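Local coordinates for DNA repair and telomere maintenance protein nbs1 (Schizosaccharomyces pombe, PDB 3HUF) that serves as the adaptor subunit of the MRN complex in DNA double-strand break repair, its FHA and BRCT domains recognising phosphorylated partners such as Ctp1, at residues S42-T54 against C66-T79. Residues are numbered along the deposited sequence; the frame is centred on the assembly and turned at random.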
ATOM      1  N   SER A  42     -26.354 -17.372  21.416  1.00 39.89           N
ATOM      2  CA  SER A  42     -26.090 -16.423  22.508  1.00 39.72           C
ATOM      3  C   SER A  42     -25.821 -14.990  22.029  1.00 39.06           C
ATOM      4  O   SER A  42     -25.575 -14.093  22.838  1.00 39.04           O
ATOM      5  CB  SER A  42     -24.925 -16.924  23.374  1.00 39.84           C
ATOM      6  OG  SER A  42     -23.727 -17.002  22.599  1.00 39.20           O
ATOM      7  N   ILE A  43     -25.896 -14.791  20.722  1.00 38.55           N
ATOM      8  CA  ILE A  43     -25.743 -13.468  20.111  1.00 38.20           C
ATOM      9  C   ILE A  43     -27.103 -12.785  20.084  1.00 38.20           C
ATOM     10  O   ILE A  43     -28.073 -13.375  19.634  1.00 38.23           O
ATOM     11  CB  ILE A  43     -25.191 -13.599  18.681  1.00 37.62           C
ATOM     12  CG1 ILE A  43     -23.860 -14.343  18.727  1.00 37.64           C
ATOM     13  CG2 ILE A  43     -25.028 -12.206  17.996  1.00 36.93           C
ATOM     14  CD1 ILE A  43     -23.198 -14.535  17.378  1.00 34.07           C
ATOM     15  N   SER A  44     -27.179 -11.560  20.597  1.00 38.44           N
ATOM     16  CA  SER A  44     -28.421 -10.783  20.578  1.00 38.23           C
ATOM     17  C   SER A  44     -28.794 -10.414  19.158  1.00 38.91           C
ATOM     18  O   SER A  44     -27.922 -10.358  18.281  1.00 38.93           O
ATOM     19  CB  SER A  44     -28.276  -9.509  21.385  1.00 37.44           C
ATOM     20  OG  SER A  44     -27.848  -9.810  22.687  1.00 37.95           O
ATOM     21  N   LYS A  45     -30.087 -10.164  18.947  1.00 38.95           N
ATOM     22  CA  LYS A  45     -30.620  -9.760  17.649  1.00 39.77           C
ATOM     23  C   LYS A  45     -29.848  -8.603  17.013  1.00 39.35           C
ATOM     24  O   LYS A  45     -29.453  -8.681  15.858  1.00 39.06           O
ATOM     25  CB  LYS A  45     -32.094  -9.385  17.774  1.00 39.71           C
ATOM     26  CG  LYS A  45     -32.989 -10.551  18.081  1.00 40.87           C
ATOM     27  CD  LYS A  45     -34.439 -10.157  17.946  1.00 41.32           C
ATOM     28  CE  LYS A  45     -35.223 -10.702  19.107  1.00 41.06           C
ATOM     29  NZ  LYS A  45     -34.766 -10.048  20.361  1.00 40.74           N
ATOM     30  N   ARG A  46     -29.682  -7.525  17.772  1.00 39.61           N
ATOM     31  CA  ARG A  46     -28.749  -6.453  17.439  1.00 39.69           C
ATOM     32  C   ARG A  46     -27.720  -6.474  18.573  1.00 39.05           C
ATOM     33  O   ARG A  46     -28.065  -6.152  19.716  1.00 38.72           O
ATOM     34  CB  ARG A  46     -29.459  -5.099  17.407  1.00 39.77           C
ATOM     35  CG  ARG A  46     -30.501  -4.929  16.311  1.00 42.79           C
ATOM     36  CD  ARG A  46     -31.227  -3.566  16.401  1.00 47.35           C
ATOM     37  NE  ARG A  46     -30.339  -2.402  16.261  1.00 51.21           N
ATOM     38  CZ  ARG A  46     -29.942  -1.617  17.271  1.00 54.05           C
ATOM     39  NH1 ARG A  46     -30.349  -1.856  18.519  1.00 54.96           N
ATOM     40  NH2 ARG A  46     -29.138  -0.580  17.037  1.00 54.86           N
ATOM     41  N   HIS A  47     -26.475  -6.858  18.277  1.00 37.76           N
ATOM     42  CA  HIS A  47     -25.527  -7.193  19.350  1.00 37.17           C
ATOM     43  C   HIS A  47     -24.419  -6.163  19.588  1.00 37.31           C
ATOM     44  O   HIS A  47     -24.183  -5.742  20.732  1.00 37.44           O
ATOM     45  CB  HIS A  47     -24.920  -8.588  19.143  1.00 36.69           C
ATOM     46  CG  HIS A  47     -24.192  -9.107  20.345  1.00 35.82           C
ATOM     47  ND1 HIS A  47     -24.713 -10.071  21.176  1.00 37.48           N
ATOM     48  CD2 HIS A  47     -22.987  -8.783  20.865  1.00 34.30           C
ATOM     49  CE1 HIS A  47     -23.864 -10.318  22.158  1.00 36.83           C
ATOM     50  NE2 HIS A  47     -22.804  -9.552  21.986  1.00 34.44           N
ATOM     51  N   ALA A  48     -23.732  -5.788  18.516  1.00 36.46           N
ATOM     52  CA  ALA A  48     -22.607  -4.873  18.582  1.00 36.78           C
ATOM     53  C   ALA A  48     -22.668  -3.822  17.475  1.00 36.77           C
ATOM     54  O   ALA A  48     -23.263  -4.048  16.418  1.00 36.94           O
ATOM     55  CB  ALA A  48     -21.278  -5.651  18.483  1.00 36.13           C
ATOM     56  N   ARG A  49     -22.032  -2.684  17.729  1.00 36.68           N
ATOM     57  CA  ARG A  49     -21.740  -1.720  16.694  1.00 37.09           C
ATOM     58  C   ARG A  49     -20.226  -1.670  16.484  1.00 36.80           C
ATOM     59  O   ARG A  49     -19.478  -1.584  17.447  1.00 36.93           O
ATOM     60  CB  ARG A  49     -22.278  -0.348  17.084  1.00 37.49           C
ATOM     61  CG  ARG A  49     -21.977   0.731  16.064  1.00 40.52           C
ATOM     62  CD  ARG A  49     -22.409   2.114  16.556  1.00 47.48           C
ATOM     63  NE  ARG A  49     -23.790   2.096  17.049  1.00 51.81           N
ATOM     64  CZ  ARG A  49     -24.878   2.251  16.289  1.00 55.07           C
ATOM     65  NH1 ARG A  49     -24.778   2.456  14.970  1.00 55.32           N
ATOM     66  NH2 ARG A  49     -26.081   2.199  16.860  1.00 55.30           N
ATOM     67  N   PHE A  50     -19.793  -1.797  15.233  1.00 36.59           N
ATOM     68  CA  PHE A  50     -18.408  -1.612  14.843  1.00 36.05           C
ATOM     69  C   PHE A  50     -18.368  -0.294  14.087  1.00 36.71           C
ATOM     70  O   PHE A  50     -19.127  -0.110  13.136  1.00 37.43           O
ATOM     71  CB  PHE A  50     -17.938  -2.684  13.859  1.00 35.87           C
ATOM     72  CG  PHE A  50     -17.953  -4.098  14.385  1.00 33.28           C
ATOM     73  CD1 PHE A  50     -18.154  -4.390  15.736  1.00 32.05           C
ATOM     74  CD2 PHE A  50     -17.719  -5.134  13.506  1.00 30.64           C
ATOM     75  CE1 PHE A  50     -18.156  -5.702  16.179  1.00 32.78           C
ATOM     76  CE2 PHE A  50     -17.702  -6.462  13.933  1.00 30.70           C
ATOM     77  CZ  PHE A  50     -17.917  -6.751  15.268  1.00 34.97           C
ATOM     78  N   THR A  51     -17.493   0.610  14.506  1.00 36.31           N
ATOM     79  CA  THR A  51     -17.301   1.897  13.844  1.00 36.41           C
ATOM     80  C   THR A  51     -15.848   1.961  13.443  1.00 36.10           C
ATOM     81  O   THR A  51     -14.956   1.756  14.265  1.00 36.58           O
ATOM     82  CB  THR A  51     -17.649   3.112  14.754  1.00 35.90           C
ATOM     83  OG1 THR A  51     -18.994   2.985  15.216  1.00 37.22           O
ATOM     84  CG2 THR A  51     -17.537   4.427  13.981  1.00 34.91           C
ATOM     85  N   ILE A  52     -15.609   2.154  12.155  1.00 36.50           N
ATOM     86  CA  ILE A  52     -14.253   2.254  11.657  1.00 36.22           C
ATOM     87  C   ILE A  52     -14.046   3.701  11.264  1.00 36.07           C
ATOM     88  O   ILE A  52     -14.828   4.251  10.484  1.00 35.60           O
ATOM     89  CB  ILE A  52     -14.004   1.286  10.498  1.00 37.16           C
ATOM     90  CG1 ILE A  52     -14.182  -0.143  11.031  1.00 37.92           C
ATOM     91  CG2 ILE A  52     -12.593   1.502   9.905  1.00 35.51           C
ATOM     92  CD1 ILE A  52     -14.162  -1.189   9.982  1.00 37.60           C
ATOM     93  N   LEU A  53     -13.025   4.341  11.836  1.00 35.98           N
ATOM     94  CA  LEU A  53     -12.773   5.726  11.461  1.00 35.80           C
ATOM     95  C   LEU A  53     -12.015   5.748  10.154  1.00 36.15           C
ATOM     96  O   LEU A  53     -11.351   4.805   9.786  1.00 37.18           O
ATOM     97  CB  LEU A  53     -12.061   6.540  12.555  1.00 34.86           C
ATOM     98  CG  LEU A  53     -12.719   6.589  13.933  1.00 33.40           C
ATOM     99  CD1 LEU A  53     -11.912   7.471  14.900  1.00 31.16           C
ATOM    100  CD2 LEU A  53     -14.207   7.041  13.846  1.00 33.11           C
ATOM    101  N   THR A  54     -12.145   6.853   9.460  1.00 36.45           N
ATOM    102  CA  THR A  54     -11.455   7.130   8.222  1.00 37.66           C
ATOM    103  C   THR A  54      -9.918   7.309   8.539  1.00 37.76           C
ATOM    104  O   THR A  54      -9.540   7.597   9.678  1.00 37.70           O
ATOM    105  CB  THR A  54     -12.208   8.375   7.680  1.00 38.04           C
ATOM    106  OG1 THR A  54     -12.616   8.234   6.309  1.00 43.35           O
ATOM    107  CG2 THR A  54     -11.580   9.653   8.017  1.00 36.43           C
ATOM    108  N   CYS A  66      -6.884   1.887  10.277  1.00 37.72           N
ATOM    109  CA  CYS A  66      -7.971   2.783  10.667  1.00 37.87           C
ATOM    110  C   CYS A  66      -8.453   2.356  12.042  1.00 37.62           C
ATOM    111  O   CYS A  66      -8.503   1.150  12.339  1.00 37.13           O
ATOM    112  CB  CYS A  66      -9.122   2.676   9.689  1.00 37.92           C
ATOM    113  SG  CYS A  66      -8.773   3.394   8.076  1.00 41.00           S
ATOM    114  N   GLU A  67      -8.778   3.335  12.881  1.00 37.14           N
ATOM    115  CA  GLU A  67      -9.267   3.039  14.234  1.00 37.47           C
ATOM    116  C   GLU A  67     -10.560   2.230  14.151  1.00 37.43           C
ATOM    117  O   GLU A  67     -11.498   2.580  13.413  1.00 36.72           O
ATOM    118  CB  GLU A  67      -9.521   4.330  15.023  1.00 37.76           C
ATOM    119  CG  GLU A  67      -9.955   4.093  16.461  1.00 37.96           C
ATOM    120  CD  GLU A  67      -9.933   5.359  17.252  1.00 40.79           C
ATOM    121  OE1 GLU A  67     -10.955   5.671  17.923  1.00 40.85           O
ATOM    122  OE2 GLU A  67      -8.895   6.058  17.179  1.00 40.23           O
ATOM    123  N   PHE A  68     -10.589   1.141  14.907  1.00 37.34           N
ATOM    124  CA  PHE A  68     -11.710   0.208  14.896  1.00 37.10           C
ATOM    125  C   PHE A  68     -12.341   0.280  16.289  1.00 37.39           C
ATOM    126  O   PHE A  68     -11.689  -0.012  17.289  1.00 37.49           O
ATOM    127  CB  PHE A  68     -11.156  -1.193  14.594  1.00 37.10           C
ATOM    128  CG  PHE A  68     -12.198  -2.219  14.173  1.00 37.87           C
ATOM    129  CD1 PHE A  68     -12.126  -2.807  12.906  1.00 37.68           C
ATOM    130  CD2 PHE A  68     -13.216  -2.627  15.048  1.00 34.81           C
ATOM    131  CE1 PHE A  68     -13.053  -3.770  12.515  1.00 36.72           C
ATOM    132  CE2 PHE A  68     -14.134  -3.606  14.670  1.00 34.76           C
ATOM    133  CZ  PHE A  68     -14.055  -4.172  13.399  1.00 36.39           C
ATOM    134  N   GLU A  69     -13.617   0.666  16.352  1.00 37.33           N
ATOM    135  CA  GLU A  69     -14.321   0.788  17.625  1.00 37.30           C
ATOM    136  C   GLU A  69     -15.444  -0.227  17.719  1.00 37.16           C
ATOM    137  O   GLU A  69     -16.088  -0.547  16.720  1.00 36.92           O
ATOM    138  CB  GLU A  69     -14.875   2.209  17.791  1.00 37.38           C
ATOM    139  CG  GLU A  69     -13.853   3.249  17.448  1.00 39.34           C
ATOM    140  CD  GLU A  69     -14.406   4.645  17.323  1.00 42.25           C
ATOM    141  OE1 GLU A  69     -15.631   4.810  17.180  1.00 44.82           O
ATOM    142  OE2 GLU A  69     -13.600   5.585  17.358  1.00 42.02           O
ATOM    143  N   VAL A  70     -15.660  -0.739  18.925  1.00 37.42           N
ATOM    144  CA  VAL A  70     -16.701  -1.738  19.189  1.00 37.23           C
ATOM    145  C   VAL A  70     -17.520  -1.251  20.378  1.00 37.67           C
ATOM    146  O   VAL A  70     -16.962  -0.978  21.422  1.00 36.45           O
ATOM    147  CB  VAL A  70     -16.081  -3.127  19.521  1.00 36.73           C
ATOM    148  CG1 VAL A  70     -17.146  -4.099  20.051  1.00 38.21           C
ATOM    149  CG2 VAL A  70     -15.364  -3.720  18.289  1.00 36.14           C
ATOM    150  N   LYS A  71     -18.836  -1.131  20.201  1.00 38.19           N
ATOM    151  CA  LYS A  71     -19.756  -0.937  21.301  1.00 38.75           C
ATOM    152  C   LYS A  71     -20.655  -2.149  21.506  1.00 38.46           C
ATOM    153  O   LYS A  71     -21.167  -2.725  20.551  1.00 37.69           O
ATOM    154  CB  LYS A  71     -20.642   0.282  21.062  1.00 39.50           C
ATOM    155  CG  LYS A  71     -19.928   1.609  21.189  1.00 42.34           C
ATOM    156  CD  LYS A  71     -20.795   2.557  22.010  1.00 48.58           C
ATOM    157  CE  LYS A  71     -21.217   1.897  23.334  1.00 51.22           C
ATOM    158  NZ  LYS A  71     -22.174   2.717  24.159  1.00 52.04           N
ATOM    159  N   ASP A  72     -20.852  -2.525  22.764  1.00 38.32           N
ATOM    160  CA  ASP A  72     -21.802  -3.564  23.089  1.00 38.52           C
ATOM    161  C   ASP A  72     -23.159  -2.879  23.191  1.00 38.71           C
ATOM    162  O   ASP A  72     -23.274  -1.834  23.831  1.00 38.67           O
ATOM    163  CB  ASP A  72     -21.437  -4.246  24.408  1.00 38.83           C
ATOM    164  CG  ASP A  72     -22.470  -5.266  24.824  1.00 39.82           C
ATOM    165  OD1 ASP A  72     -22.446  -6.409  24.307  1.00 41.77           O
ATOM    166  OD2 ASP A  72     -23.344  -4.901  25.633  1.00 40.99           O
ATOM    167  N   LEU A  73     -24.184  -3.453  22.562  1.00 38.55           N
ATOM    168  CA  LEU A  73     -25.510  -2.817  22.564  1.00 38.66           C
ATOM    169  C   LEU A  73     -26.404  -3.367  23.684  1.00 38.96           C
ATOM    170  O   LEU A  73     -27.461  -3.963  23.430  1.00 38.70           O
ATOM    171  CB  LEU A  73     -26.191  -2.925  21.180  1.00 38.11           C
ATOM    172  CG  LEU A  73     -25.419  -2.427  19.942  1.00 37.36           C
ATOM    173  CD1 LEU A  73     -26.162  -2.774  18.667  1.00 34.88           C
ATOM    174  CD2 LEU A  73     -25.134  -0.922  20.000  1.00 35.73           C
ATOM    175  N   ASP A  74     -25.955  -3.144  24.920  1.00 39.54           N
ATOM    176  CA  ASP A  74     -26.649  -3.559  26.127  1.00 40.10           C
ATOM    177  C   ASP A  74     -27.183  -5.010  26.023  1.00 39.69           C
ATOM    178  O   ASP A  74     -28.374  -5.270  26.222  1.00 39.47           O
ATOM    179  CB  ASP A  74     -27.753  -2.534  26.471  1.00 41.41           C
ATOM    180  CG  ASP A  74     -27.204  -1.078  26.643  1.00 44.54           C
ATOM    181  OD1 ASP A  74     -27.996  -0.124  26.466  1.00 47.73           O
ATOM    182  OD2 ASP A  74     -25.999  -0.874  26.949  1.00 47.43           O
ATOM    183  N   THR A  75     -26.287  -5.946  25.705  1.00 39.20           N
ATOM    184  CA  THR A  75     -26.677  -7.320  25.357  1.00 38.83           C
ATOM    185  C   THR A  75     -26.808  -8.243  26.562  1.00 39.27           C
ATOM    186  O   THR A  75     -26.314  -7.939  27.654  1.00 38.88           O
ATOM    187  CB  THR A  75     -25.700  -7.987  24.349  1.00 38.90           C
ATOM    188  OG1 THR A  75     -24.440  -8.229  24.986  1.00 39.09           O
ATOM    189  CG2 THR A  75     -25.495  -7.119  23.125  1.00 37.10           C
ATOM    190  N   LYS A  76     -27.480  -9.373  26.344  1.00 39.22           N
ATOM    191  CA  LYS A  76     -27.599 -10.421  27.358  1.00 39.74           C
ATOM    192  C   LYS A  76     -26.238 -10.939  27.837  1.00 39.31           C
ATOM    193  O   LYS A  76     -25.971 -10.955  29.039  1.00 39.36           O
ATOM    194  CB  LYS A  76     -28.451 -11.588  26.835  1.00 39.93           C
ATOM    195  CG  LYS A  76     -28.918 -12.562  27.917  1.00 41.09           C
ATOM    196  CD  LYS A  76     -29.999 -13.485  27.393  1.00 41.29           C
ATOM    197  CE  LYS A  76     -30.738 -14.170  28.518  1.00 43.24           C
ATOM    198  NZ  LYS A  76     -31.947 -14.900  28.015  1.00 44.25           N
ATOM    199  N   PHE A  77     -25.378 -11.340  26.901  1.00 38.76           N
ATOM    200  CA  PHE A  77     -24.128 -12.017  27.269  1.00 38.29           C
ATOM    201  C   PHE A  77     -22.810 -11.254  27.063  1.00 37.73           C
ATOM    202  O   PHE A  77     -21.750 -11.795  27.350  1.00 37.60           O
ATOM    203  CB  PHE A  77     -24.066 -13.406  26.619  1.00 38.16           C
ATOM    204  CG  PHE A  77     -25.157 -14.331  27.074  1.00 38.71           C
ATOM    205  CD1 PHE A  77     -26.089 -14.820  26.175  1.00 38.03           C
ATOM    206  CD2 PHE A  77     -25.269 -14.691  28.418  1.00 39.61           C
ATOM    207  CE1 PHE A  77     -27.111 -15.672  26.598  1.00 40.73           C
ATOM    208  CE2 PHE A  77     -26.282 -15.543  28.853  1.00 39.59           C
ATOM    209  CZ  PHE A  77     -27.215 -16.037  27.940  1.00 39.86           C
ATOM    210  N   GLY A  78     -22.872 -10.011  26.582  1.00 37.33           N
ATOM    211  CA  GLY A  78     -21.682  -9.155  26.473  1.00 36.79           C
ATOM    212  C   GLY A  78     -20.864  -9.311  25.185  1.00 36.48           C
ATOM    213  O   GLY A  78     -21.169 -10.159  24.340  1.00 36.39           O
ATOM    214  N   THR A  79     -19.815  -8.493  25.058  1.00 36.13           N
ATOM    215  CA  THR A  79     -18.883  -8.515  23.909  1.00 35.31           C
ATOM    216  C   THR A  79     -17.449  -8.373  24.407  1.00 35.61           C
ATOM    217  O   THR A  79     -17.177  -7.589  25.320  1.00 34.83           O
ATOM    218  CB  THR A  79     -19.182  -7.360  22.918  1.00 35.27           C
ATOM    219  OG1 THR A  79     -20.545  -7.442  22.495  1.00 34.25           O
ATOM    220  CG2 THR A  79     -18.255  -7.400  21.671  1.00 33.75           C
TER
HETATM  221  O   HOH W   1     -26.187 -11.617  24.058  1.00 38.87           O
HETATM  222  O   HOH W   2     -29.453  -5.225  21.849  1.00 45.05           O
HETATM  223  O   HOH W   3      -8.477   6.076  11.881  1.00 24.13           O
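H47 and T75 meet at the phosphopeptide-binding edge of an FHA domain, a beta sandwich whose recognition loops extend from paired strands and illustrate how such a fold can hold loops in shape. Here strands 48-52 and 68-72 run antiparallel, their axes 4.6 Å apart, and R49 with K71 and T51 with E69 are hydrogen-bonded pairs. Toward the sandwich interior F50 CD1 packs against V70 CG2, while F68 CE2 lies over the F50 ring, the two planes turned by 53°.

Beyond the strands, H47 can be followed outward. Its CG stands anti to the backbone N (chi1 -167°), which lays the imidazole beneath T75: the methyl CG2 sits 3.5 Å from the ring centroid, almost on the ring normal, a CH-pi contact. Beyond CB the ring branches at CG, which lies 3.7 Å from T75 CG2. ND1 accepts an in-plane bond from S44 N, CD2 lies beside T79 OG1, CE1 approaches T75 OG1, and NE2 donates to G78 O at 2.9 Å, within the ring plane but well above the carbonyl plane. Were H47 cut back to alanine, G78 O and S44 N would probably lose their imidazole mate and the T75 methyl the ring it rests on, leaving both loops freer to shift.

That matters because S44 OG and K45 N bind a modified side chain of the bound peptide and K76 NZ its backbone, consistent with H47 acting from the second shell to position S44. Within 66-79, D72 ties down the turn that follows its strand, OD2 accepting from T75 N in an Asx motif. A water joins S42 O, S44 OG and F77 N. The carboxylate's other oxygen, D72 OD1, takes two hydroxyls, T75 OG1 on its syn lone pair and T79 OG1 on its anti lone pair, each at 2.8 Å.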